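PDB 3V7D: cell division control protein 4 from Saccharomyces cerevisiae, which recognises phosphorylated targets such as the CDK inhibitor SIC1 as the substrate-binding subunit of an SCF ubiquitin ligase, marking them for proteasomal destruction. Local coordinates for residues Asp34-Leu39 / Ser54-Leu59; Gly223-Thr228 / Met270-Thr275; Ser361-Val366 / Val401-Leu406. The protein carries 1 engineered substitution. All blocks are in the same frame, centred on the assembly; numbering follows the deposited sequence.

Interaction 1. Residues Asp34-Leu39 / Ser54-Leu59; sequences DIINSL and SLWKKL
Part of the apolar core of the F-box, the small helical module through which proteins of this family join SKP1, is formed where Ile35 of helix 32-39 meets Leu55, Trp56 and Leu59 of helix 53-62. The two short helical segments run nearly antiparallel, at 151° between their directions, and their axes come no closer than 13.2 Å. That is too wide for backbones to approach, so long, branched and aromatic side chains must bridge the gap. Ile35 does most of the work with two branches. Its CG1 arm is fully extended (chi2 -180°) and ends in CD1, which meets Leu55 CD2 tip to tip at 3.7 Å and, again tip to tip, comes 3.9 Å from Leu59 CD1. A chi1 of -66° sets CG1 beside the backbone N and leaves CG2 anti to that N, from where it slides past the indole, with Trp56 CH2 at 3.9 Å. Ile36 crosses the tryptophan side chain at about a right angle and brings its CD1 to the edge of the ring, 3.9 Å from Trp56 CH2. Leu39 CD1 lies farther along the same edge, a looser contact. Within its own helix Leu55 places CD2 over the centre of the Trp56 ring, 3.5 Å above the plane; leucine and indole thus form one continuous apolar surface for the isoleucine. A large flat ring suits this place because its far edge reaches across to Ile36 and Leu39. Helix 43-49 packs beside Ile35 and Leu39 through Ile49, while helix 20-27 brings Phe27 against Leu55. Helix 87-106 lies along Trp56, Leu39 and Leu59 with Leu91, Arg92 and Phe95, and residues of helix 32-39, among them Asp34 and Ile36, rest on the second protein chain of the assembly.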
# COMPACT_ATOMS: atom_id res chain seq x y z
N ASP B 34 2.76 -2.40 22.93
CA ASP B 34 3.13 -1.66 24.12
C ASP B 34 2.34 -0.36 24.20
O ASP B 34 1.93 0.06 25.28
CB ASP B 34 4.64 -1.40 24.13
CG ASP B 34 5.44 -2.69 24.15
OD1 ASP B 34 5.05 -3.61 24.91
OD2 ASP B 34 6.44 -2.79 23.41
N ILE B 35 2.11 0.25 23.05
CA ILE B 35 1.30 1.46 22.98
C ILE B 35 -0.14 1.18 23.41
O ILE B 35 -0.74 1.97 24.14
CB ILE B 35 1.35 2.07 21.56
CG1 ILE B 35 2.77 2.57 21.27
CG2 ILE B 35 0.36 3.21 21.44
CD1 ILE B 35 2.94 3.20 19.91
N ILE B 36 -0.67 0.03 22.99
CA ILE B 36 -2.03 -0.36 23.37
C ILE B 36 -2.15 -0.57 24.88
O ILE B 36 -3.11 -0.10 25.50
CB ILE B 36 -2.49 -1.63 22.62
CG1 ILE B 36 -2.70 -1.30 21.14
CG2 ILE B 36 -3.79 -2.17 23.22
CD1 ILE B 36 -3.57 -0.08 20.92
N ASN B 37 -1.18 -1.26 25.46
CA ASN B 37 -1.15 -1.45 26.91
C ASN B 37 -1.02 -0.11 27.63
O ASN B 37 -1.61 0.09 28.69
CB ASN B 37 -0.00 -2.37 27.32
CG ASN B 37 -0.26 -3.82 26.95
OD1 ASN B 37 -1.40 -4.26 26.88
ND2 ASN B 37 0.81 -4.57 26.72
N SER B 38 -0.25 0.79 27.04
CA SER B 38 0.01 2.08 27.67
C SER B 38 -1.26 2.91 27.77
O SER B 38 -1.43 3.69 28.71
CB SER B 38 1.10 2.83 26.91
OG SER B 38 2.34 2.13 27.00
N LEU B 39 -2.17 2.72 26.82
CA LEU B 39 -3.48 3.36 26.85
C LEU B 39 -4.28 3.00 28.10
O LEU B 39 -5.13 3.77 28.54
CB LEU B 39 -4.29 2.99 25.60
CG LEU B 39 -3.98 3.79 24.34
CD1 LEU B 39 -4.62 3.14 23.12
CD2 LEU B 39 -4.47 5.22 24.50
N SER B 54 0.61 11.83 14.53
CA SER B 54 1.85 11.29 13.99
C SER B 54 2.16 9.88 14.49
O SER B 54 2.65 9.04 13.74
CB SER B 54 3.03 12.23 14.26
OG SER B 54 3.29 12.35 15.65
N LEU B 55 1.87 9.62 15.76
CA LEU B 55 2.12 8.31 16.35
C LEU B 55 1.43 7.22 15.54
O LEU B 55 2.04 6.21 15.18
CB LEU B 55 1.63 8.28 17.80
CG LEU B 55 1.93 7.06 18.67
CD1 LEU B 55 1.98 7.50 20.12
CD2 LEU B 55 0.88 5.98 18.50
N TRP B 56 0.15 7.42 15.24
CA TRP B 56 -0.64 6.42 14.52
C TRP B 56 -0.37 6.46 13.02
O TRP B 56 -0.47 5.45 12.34
CB TRP B 56 -2.13 6.59 14.84
CG TRP B 56 -2.39 6.37 16.28
CD1 TRP B 56 -2.61 7.32 17.23
CD2 TRP B 56 -2.37 5.11 16.96
NE1 TRP B 56 -2.77 6.73 18.46
CE2 TRP B 56 -2.63 5.37 18.32
CE3 TRP B 56 -2.19 3.79 16.55
CZ2 TRP B 56 -2.69 4.36 19.27
CZ3 TRP B 56 -2.26 2.79 17.50
CH2 TRP B 56 -2.51 3.08 18.84
N LYS B 57 -0.01 7.64 12.52
CA LYS B 57 0.42 7.78 11.14
C LYS B 57 1.67 6.93 10.89
O LYS B 57 1.73 6.17 9.92
CB LYS B 57 0.71 9.24 10.79
CG LYS B 57 1.12 9.46 9.34
CD LYS B 57 1.46 10.91 9.05
CE LYS B 57 1.85 11.11 7.59
NZ LYS B 57 2.22 12.52 7.28
N LYS B 58 2.65 7.06 11.78
CA LYS B 58 3.89 6.29 11.69
C LYS B 58 3.65 4.78 11.72
O LYS B 58 4.24 4.03 10.95
CB LYS B 58 4.86 6.68 12.81
CG LYS B 58 5.54 8.03 12.62
CD LYS B 58 6.33 8.41 13.87
CE LYS B 58 7.31 9.55 13.61
NZ LYS B 58 6.63 10.81 13.19
N LEU B 59 2.79 4.33 12.64
CA LEU B 59 2.48 2.90 12.75
C LEU B 59 1.81 2.37 11.48
O LEU B 59 2.17 1.31 10.98
CB LEU B 59 1.60 2.63 13.98
CG LEU B 59 2.32 2.65 15.33
CD1 LEU B 59 1.33 2.55 16.47
CD2 LEU B 59 3.33 1.52 15.40

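Interaction 2. Residues Gly223-Thr228 / Met270-Thr275; sequences GSRDNT and MASVRT
At the peptide-binding face of the WD40 propeller, the tight turn after strand 218-224 of the third WD repeat leans on the approach to strand 273-279 of the fourth, and Val273 N donates to Ser224 O across the seam. This bond is 3.0 Å long and nearly straight at 169°. Val273 sets its methyls against the strand end and the residue after the turn: with chi1 at 179°, CG1 lies anti to the backbone N and CG2 beside it, so that CG1 comes to 3.8 Å from Gly223 CA and CG2 reaches Thr228 O at 3.4 Å. Gly223, having no side chain, lets Val273 CG1 pack directly on its CA. Ser224 to Asn227 form a type I turn that ends on Asn227, whose backbone is left-handed (phi 72°), a conformation that asparagine tolerates well. The Asn227 amide lies against the chain of Met270 and Ala271 without hydrogen-bonding to it: OD1 comes within 3.0 Å of Ala271 C. A CA-H...O contact joins Asn227 CA to Ala271 O at 3.4 Å. Ser272 OG packs 3.4 Å from Arg225 CG and is buried with no polar partner in the model.

Asp226 braces the turn. Its OD1 takes both Thr228 OG1 (2.7 Å) and Thr228 N from one face of the carboxylate, the latter closing an Asx turn, while OD2 holds His202, the Asp-His pairing familiar from WD repeats. With its stem against Ser272, Arg225 extends outward, and its NH2 hydrogen-bonds the backbone and a modified side chain of the bound peptide, which Arg274 also touches. Gly223 and Arg225 pair by backbone bonds with Thr205, Arg207 and Cys208 at strand 206-213; Arg274 pairs with Gly286 of strand 282-287, where Arg274 and Thr275 form a classic beta bulge.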
# COMPACT_ATOMS: atom_id res chain seq x y z
N GLY B 223 -8.48 -0.46 -26.21
CA GLY B 223 -7.58 -1.06 -27.18
C GLY B 223 -8.24 -2.23 -27.88
O GLY B 223 -9.00 -2.99 -27.26
N SER B 224 -7.97 -2.38 -29.17
CA SER B 224 -8.63 -3.41 -29.97
C SER B 224 -7.67 -4.18 -30.87
O SER B 224 -6.54 -3.77 -31.09
CB SER B 224 -9.74 -2.78 -30.82
OG SER B 224 -10.16 -3.66 -31.86
N ARG B 225 -8.16 -5.31 -31.38
CA ARG B 225 -7.43 -6.09 -32.36
C ARG B 225 -7.41 -5.43 -33.74
O ARG B 225 -6.86 -6.00 -34.69
CB ARG B 225 -8.02 -7.50 -32.47
CG ARG B 225 -7.75 -8.36 -31.26
CD ARG B 225 -8.30 -9.76 -31.44
NE ARG B 225 -7.66 -10.69 -30.51
CZ ARG B 225 -7.99 -11.97 -30.41
NH1 ARG B 225 -8.96 -12.48 -31.17
NH2 ARG B 225 -7.36 -12.75 -29.54
N ASP B 226 -8.00 -4.25 -33.86
CA ASP B 226 -7.93 -3.49 -35.10
C ASP B 226 -6.71 -2.56 -35.12
O ASP B 226 -6.63 -1.65 -35.95
CB ASP B 226 -9.22 -2.69 -35.35
CG ASP B 226 -9.55 -1.72 -34.23
OD1 ASP B 226 -8.65 -1.35 -33.45
OD2 ASP B 226 -10.72 -1.30 -34.14
N ASN B 227 -5.79 -2.80 -34.18
CA ASN B 227 -4.54 -2.05 -34.04
C ASN B 227 -4.70 -0.63 -33.50
O ASN B 227 -3.72 0.10 -33.38
CB ASN B 227 -3.74 -2.03 -35.35
CG ASN B 227 -3.64 -3.40 -35.99
OD1 ASN B 227 -3.94 -4.42 -35.37
ND2 ASN B 227 -3.21 -3.44 -37.25
N THR B 228 -5.92 -0.25 -33.16
CA THR B 228 -6.19 1.11 -32.73
C THR B 228 -6.60 1.20 -31.26
O THR B 228 -6.85 0.19 -30.61
CB THR B 228 -7.34 1.75 -33.54
OG1 THR B 228 -8.60 1.32 -33.01
CG2 THR B 228 -7.25 1.37 -35.01
N MET B 270 0.80 -1.49 -35.38
CA MET B 270 0.68 -2.29 -36.60
C MET B 270 0.08 -3.65 -36.28
O MET B 270 -0.06 -4.49 -37.17
CB MET B 270 2.05 -2.47 -37.25
CG MET B 270 2.69 -1.19 -37.79
SD MET B 270 1.87 -0.54 -39.26
CE MET B 270 0.81 0.72 -38.55
N ALA B 271 -0.26 -3.85 -35.02
CA ALA B 271 -0.86 -5.11 -34.58
C ALA B 271 -1.76 -4.87 -33.38
O ALA B 271 -1.83 -3.75 -32.86
CB ALA B 271 0.21 -6.13 -34.26
N SER B 272 -2.45 -5.92 -32.95
CA SER B 272 -3.44 -5.83 -31.89
C SER B 272 -2.93 -5.09 -30.66
O SER B 272 -1.79 -5.27 -30.24
CB SER B 272 -3.92 -7.23 -31.49
OG SER B 272 -4.67 -7.19 -30.29
N VAL B 273 -3.78 -4.23 -30.11
CA VAL B 273 -3.46 -3.53 -28.87
C VAL B 273 -3.84 -4.43 -27.70
O VAL B 273 -5.02 -4.60 -27.38
CB VAL B 273 -4.19 -2.19 -28.75
CG1 VAL B 273 -3.85 -1.52 -27.43
CG2 VAL B 273 -3.82 -1.28 -29.92
N ARG B 274 -2.82 -5.01 -27.08
CA ARG B 274 -3.00 -6.07 -26.09
C ARG B 274 -3.25 -5.52 -24.68
O ARG B 274 -3.99 -6.12 -23.90
CB ARG B 274 -1.77 -6.98 -26.08
CG ARG B 274 -1.87 -8.16 -25.14
CD ARG B 274 -3.09 -9.02 -25.46
NE ARG B 274 -3.07 -10.26 -24.70
CZ ARG B 274 -3.53 -10.38 -23.46
NH1 ARG B 274 -4.05 -9.34 -22.83
NH2 ARG B 274 -3.47 -11.56 -22.84
N THR B 275 -2.62 -4.40 -24.36
CA THR B 275 -2.68 -3.87 -23.01
C THR B 275 -2.70 -2.35 -22.99
O THR B 275 -2.16 -1.70 -23.89
CB THR B 275 -1.49 -4.37 -22.17
OG1 THR B 275 -1.50 -3.72 -20.89
CG2 THR B 275 -0.18 -4.07 -22.88

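Interaction 3. Residues Ser361-Val366 / Val401-Leu406; sequences SDKFLV and VSDNIL
Asp403 lays its carboxylate beside the aliphatic stem of Lys363, whose side chain it crosses obliquely, with Lys363 CG 3.1 Å from Asp403 OD1. Two donors grip that oxygen: Ser361 OG at 2.8 Å, almost in line with the C-O bond, and Lys363 N at 3.1 Å, on the syn side but 29° out of the carboxylate plane. A small hydroxyl suits position 361, since Ser361 OG also accepts from Phe364 N in an ST motif and so links the turn to its partner. Asp362 sits close as well; its OD2 is 4.1 Å from Asp403 OD2, and these like charges probably repel somewhat. Lys363 CG, between its backbone N and carbonyl carbon (chi1 71°), is thereby placed both near the aspartate and over the centre of the Phe364 ring. The edge of that ring faces Asp403 O in plane, with Phe364 CE2 3.4 Å away. A water accepts from Lys363 NZ and donates to Asp403 O. Deeper in, Val366 CG2 meets Val401 CG1 at 3.8 Å, branched side chains filling the interface between blades. The contact joins the turns before strands 364-369 and 405-410 of the sixth and seventh WD repeats. Phe386 of strand 384-389 packs edge-to-face on Phe364, and helix 87-106 abuts Asn404 and Ile405.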
# COMPACT_ATOMS: atom_id res chain seq x y z
N SER B 361 2.74 -2.25 -6.55
CA SER B 361 2.32 -1.78 -5.24
C SER B 361 3.23 -0.62 -4.87
O SER B 361 4.14 -0.29 -5.62
CB SER B 361 2.41 -2.89 -4.20
OG SER B 361 3.76 -3.16 -3.86
N ASP B 362 2.99 -0.02 -3.71
CA ASP B 362 3.80 1.12 -3.27
C ASP B 362 5.30 0.83 -3.26
O ASP B 362 6.10 1.70 -3.60
CB ASP B 362 3.35 1.60 -1.88
CG ASP B 362 2.04 2.36 -1.91
OD1 ASP B 362 1.77 3.04 -2.93
OD2 ASP B 362 1.28 2.28 -0.92
N LYS B 363 5.69 -0.39 -2.89
CA LYS B 363 7.11 -0.71 -2.80
C LYS B 363 7.61 -1.78 -3.77
O LYS B 363 8.82 -1.92 -3.97
CB LYS B 363 7.50 -1.06 -1.35
CG LYS B 363 6.97 -2.38 -0.86
CD LYS B 363 7.23 -2.56 0.63
CE LYS B 363 8.71 -2.75 0.94
NZ LYS B 363 8.94 -3.18 2.35
N PHE B 364 6.70 -2.53 -4.38
CA PHE B 364 7.11 -3.63 -5.26
C PHE B 364 6.55 -3.51 -6.68
O PHE B 364 5.36 -3.29 -6.87
CB PHE B 364 6.65 -4.98 -4.70
CG PHE B 364 7.20 -5.31 -3.36
CD1 PHE B 364 8.56 -5.34 -3.13
CD2 PHE B 364 6.34 -5.66 -2.32
CE1 PHE B 364 9.07 -5.68 -1.88
CE2 PHE B 364 6.84 -5.99 -1.07
CZ PHE B 364 8.21 -6.00 -0.85
N LEU B 365 7.42 -3.66 -7.68
CA LEU B 365 6.96 -4.03 -9.01
C LEU B 365 6.98 -5.55 -9.03
O LEU B 365 7.98 -6.16 -8.66
CB LEU B 365 7.89 -3.49 -10.10
CG LEU B 365 7.60 -4.01 -11.52
CD1 LEU B 365 6.24 -3.53 -12.03
CD2 LEU B 365 8.71 -3.61 -12.50
N VAL B 366 5.87 -6.16 -9.42
CA VAL B 366 5.80 -7.62 -9.43
C VAL B 366 5.46 -8.16 -10.82
O VAL B 366 4.58 -7.64 -11.50
CB VAL B 366 4.77 -8.15 -8.41
CG1 VAL B 366 4.89 -9.67 -8.27
CG2 VAL B 366 4.97 -7.48 -7.06
N VAL B 401 -1.32 -8.47 -5.50
CA VAL B 401 -0.26 -8.18 -4.55
C VAL B 401 -0.44 -6.85 -3.81
O VAL B 401 -1.00 -5.89 -4.35
CB VAL B 401 1.11 -8.20 -5.25
CG1 VAL B 401 1.30 -6.96 -6.12
CG2 VAL B 401 2.24 -8.33 -4.23
N SER B 402 0.01 -6.83 -2.56
CA SER B 402 0.15 -5.61 -1.80
C SER B 402 1.57 -5.61 -1.24
O SER B 402 2.35 -6.50 -1.56
CB SER B 402 -0.85 -5.58 -0.65
OG SER B 402 -0.52 -6.56 0.33
N ASP B 403 1.90 -4.63 -0.41
CA ASP B 403 3.22 -4.58 0.20
C ASP B 403 3.42 -5.75 1.17
O ASP B 403 4.54 -6.15 1.43
CB ASP B 403 3.44 -3.26 0.94
CG ASP B 403 3.58 -2.08 0.01
OD1 ASP B 403 3.87 -2.28 -1.20
OD2 ASP B 403 3.40 -0.94 0.48
N ASN B 404 2.32 -6.29 1.67
CA ASN B 404 2.37 -7.33 2.70
C ASN B 404 2.11 -8.75 2.19
O ASN B 404 2.64 -9.71 2.74
CB ASN B 404 1.38 -6.99 3.81
CG ASN B 404 1.81 -5.79 4.62
OD1 ASN B 404 2.99 -5.61 4.91
ND2 ASN B 404 0.85 -4.95 4.99
N ILE B 405 1.31 -8.87 1.14
CA ILE B 405 0.80 -10.17 0.71
C ILE B 405 0.89 -10.36 -0.80
O ILE B 405 0.58 -9.44 -1.56
CB ILE B 405 -0.68 -10.34 1.14
CG1 ILE B 405 -0.79 -10.51 2.66
CG2 ILE B 405 -1.32 -11.54 0.45
CD1 ILE B 405 -0.36 -11.88 3.14
N LEU B 406 1.31 -11.55 -1.22
CA LEU B 406 1.18 -11.98 -2.60
C LEU B 406 0.25 -13.20 -2.67
O LEU B 406 0.42 -14.16 -1.92
CB LEU B 406 2.55 -12.35 -3.19
CG LEU B 406 2.58 -13.10 -4.53
CD1 LEU B 406 2.10 -12.21 -5.66
CD2 LEU B 406 3.97 -13.69 -4.83
O HOH W 1 7.10 -5.79 2.83

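In the fold
Along the chain the three contacts come in series, neither nested nor crossing. Interaction 1 closes a short loop of 14 residues, just over half of them helical, within the F-box. The chain then runs through helix 87-106 into the propeller, where interaction 2 spans 41 residues to join the third WD repeat to the fourth, and interaction 3 spans 34 to join the sixth to the seventh. Helix 87-106 touches both interactions 1 and 3, whose nearest atoms are about 9 Å apart, so 361-366/401-406 marks the propeller face turned to the F-box. Interaction 2 lies beyond the chain's centre, about 51 Å from interaction 1 between centres, where the peptide binds.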